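Local coordinates for T-lymphoma invasion and metastasis-inducing protein 1 (Homo sapiens, PDB 4K2P) that probably binds phosphoinositides and partner proteins such as the polarity protein Par-3 through its PH and coiled-coil domains, in signalling at tight junctions, at residues 18-23 against 28-33. The protein carries 5 engineered substitutions. Residues are numbered along the deposited sequence; the frame is centred on the assembly and turned at random.
Sequences NFLVHK and VESATR
The carboxylate of Glu-29 is met by Lys-23 NZ from above its plane, 49° out of it, in a salt bridge of 3.0 Å to OE1. The two side chains cross at about a right angle: Glu-29 runs extended beyond CG, whereas Lys-23 bends at chi2 (-68°) and again at chi4 to bring NZ to OE1, while its CG also lies against Glu-29 CD. A glutamine in place of Glu-29 would probably leave the Lys-23 ammonium without its charged mate and the lysine chain freer to swing away. Beneath this bridge the backbones pair as an antiparallel hairpin. Val-21 N bonds to Glu-29 O at 2.9 Å, and Glu-29 N returns a bond of 3.0 Å to Val-21 O. Further along, Ala-31 N reaches Phe-19 O from above the carbonyl plane, where Phe-19 and Leu-20 form a classic beta bulge opposite Ala-98. Ala-31 CB sits 3.3 Å from Asn-18 O and beside Val-21 CG2. Leu-20 CB touches Val-28 CG1 at 3.9 Å, and both side chains pack on Leu-228 of helix 219-228 and on helix 233-241. In this PH-domain sheet strand 10-23 pairs with 27-30 on one side and 98-102 on the other, while helices 219-228 and 233-241 cover the face that carries Leu-20 and Val-28; Arg-227 also bonds to Val-28 O.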
loop_
_atom_site.group_PDB
_atom_site.type_symbol
_atom_site.label_atom_id
_atom_site.label_comp_id
_atom_site.label_asym_id
_atom_site.label_seq_id
_atom_site.Cartn_x
_atom_site.Cartn_y
_atom_site.Cartn_z
ATOM N N ASN A 18 14.619 -1.560 5.569
ATOM C CA ASN A 18 14.102 -0.869 4.381
ATOM C C ASN A 18 14.031 -1.825 3.195
ATOM O O ASN A 18 14.929 -2.632 2.995
ATOM C CB ASN A 18 14.956 0.342 4.034
ATOM C CG ASN A 18 14.927 1.399 5.116
ATOM O OD1 ASN A 18 13.968 1.501 5.871
ATOM N ND2 ASN A 18 15.966 2.213 5.172
ATOM N N PHE A 19 12.961 -1.728 2.417
ATOM C CA PHE A 19 12.661 -2.718 1.390
ATOM C C PHE A 19 12.611 -2.113 -0.023
ATOM O O PHE A 19 13.337 -2.553 -0.916
ATOM C CB PHE A 19 11.341 -3.409 1.728
ATOM C CG PHE A 19 11.004 -4.549 0.816
ATOM C CD1 PHE A 19 11.954 -5.509 0.508
ATOM C CD2 PHE A 19 9.732 -4.678 0.289
ATOM C CE1 PHE A 19 11.649 -6.560 -0.330
ATOM C CE2 PHE A 19 9.420 -5.728 -0.543
ATOM C CZ PHE A 19 10.378 -6.672 -0.855
ATOM N N LEU A 20 11.744 -1.125 -0.219
ATOM C CA LEU A 20 11.678 -0.364 -1.468
ATOM C C LEU A 20 11.836 1.115 -1.132
ATOM O O LEU A 20 11.472 1.544 -0.039
ATOM C CB LEU A 20 10.363 -0.613 -2.203
ATOM C CG LEU A 20 10.089 -2.074 -2.549
ATOM C CD1 LEU A 20 8.670 -2.280 -3.023
ATOM C CD2 LEU A 20 11.083 -2.556 -3.610
ATOM N N VAL A 21 12.379 1.882 -2.074
ATOM C CA VAL A 21 12.687 3.292 -1.868
ATOM C C VAL A 21 12.257 4.115 -3.076
ATOM O O VAL A 21 12.572 3.766 -4.221
ATOM C CB VAL A 21 14.193 3.526 -1.628
ATOM C CG1 VAL A 21 14.483 5.011 -1.481
ATOM C CG2 VAL A 21 14.655 2.803 -0.383
ATOM N N HIS A 22 11.540 5.209 -2.827
ATOM C CA HIS A 22 11.099 6.084 -3.905
ATOM C C HIS A 22 12.207 7.078 -4.242
ATOM O O HIS A 22 12.865 7.634 -3.367
ATOM C CB HIS A 22 9.784 6.798 -3.540
ATOM C CG HIS A 22 9.940 7.980 -2.632
ATOM N ND1 HIS A 22 10.645 7.931 -1.448
ATOM C CD2 HIS A 22 9.446 9.239 -2.721
ATOM C CE1 HIS A 22 10.595 9.113 -0.858
ATOM N NE2 HIS A 22 9.871 9.923 -1.609
ATOM N N LYS A 23 12.409 7.253 -5.542
ATOM C CA LYS A 23 13.451 8.090 -6.115
ATOM C C LYS A 23 12.811 9.077 -7.084
ATOM O O LYS A 23 11.646 8.924 -7.451
ATOM C CB LYS A 23 14.498 7.233 -6.838
ATOM C CG LYS A 23 15.198 6.209 -5.967
ATOM C CD LYS A 23 16.087 6.892 -4.945
ATOM C CE LYS A 23 17.021 5.909 -4.269
ATOM N NZ LYS A 23 18.161 5.534 -5.150
ATOM N N VAL A 28 10.669 3.625 -8.441
ATOM C CA VAL A 28 10.876 2.819 -7.250
ATOM C C VAL A 28 12.136 1.990 -7.471
ATOM O O VAL A 28 12.361 1.507 -8.578
ATOM C CB VAL A 28 9.685 1.900 -6.952
ATOM C CG1 VAL A 28 9.953 1.090 -5.702
ATOM C CG2 VAL A 28 8.416 2.723 -6.776
ATOM N N GLU A 29 12.956 1.843 -6.436
ATOM C CA GLU A 29 14.138 0.983 -6.492
ATOM C C GLU A 29 14.197 0.108 -5.251
ATOM O O GLU A 29 13.647 0.456 -4.209
ATOM C CB GLU A 29 15.420 1.801 -6.603
ATOM C CG GLU A 29 15.605 2.475 -7.953
ATOM C CD GLU A 29 16.887 3.270 -8.017
ATOM O OE1 GLU A 29 17.644 3.247 -7.022
ATOM O OE2 GLU A 29 17.134 3.925 -9.053
ATOM N N SER A 30 14.865 -1.031 -5.357
ATOM C CA SER A 30 15.105 -1.862 -4.191
ATOM C C SER A 30 16.104 -1.200 -3.261
ATOM O O SER A 30 17.015 -0.507 -3.709
ATOM C CB SER A 30 15.616 -3.241 -4.603
ATOM O OG SER A 30 14.541 -4.065 -5.005
ATOM N N ALA A 31 15.928 -1.418 -1.964
ATOM C CA ALA A 31 16.858 -0.914 -0.968
ATOM C C ALA A 31 18.132 -1.740 -1.049
ATOM O O ALA A 31 18.111 -2.866 -1.541
ATOM C CB ALA A 31 16.262 -0.986 0.421
ATOM N N THR A 32 19.240 -1.162 -0.595
ATOM C CA THR A 32 20.518 -1.862 -0.528
ATOM C C THR A 32 20.390 -3.160 0.270
ATOM O O THR A 32 19.575 -3.252 1.191
ATOM C CB THR A 32 21.599 -0.968 0.119
ATOM O OG1 THR A 32 21.707 0.257 -0.615
ATOM C CG2 THR A 32 22.953 -1.657 0.137
ATOM N N ARG A 33 21.179 -4.166 -0.103
ATOM C CA ARG A 33 21.311 -5.377 0.702
ATOM C C ARG A 33 21.862 -4.979 2.061
ATOM O O ARG A 33 22.884 -4.299 2.139
ATOM C CB ARG A 33 22.221 -6.401 0.021
HETATM O O HOH W 1 16.436 -4.324 1.618
#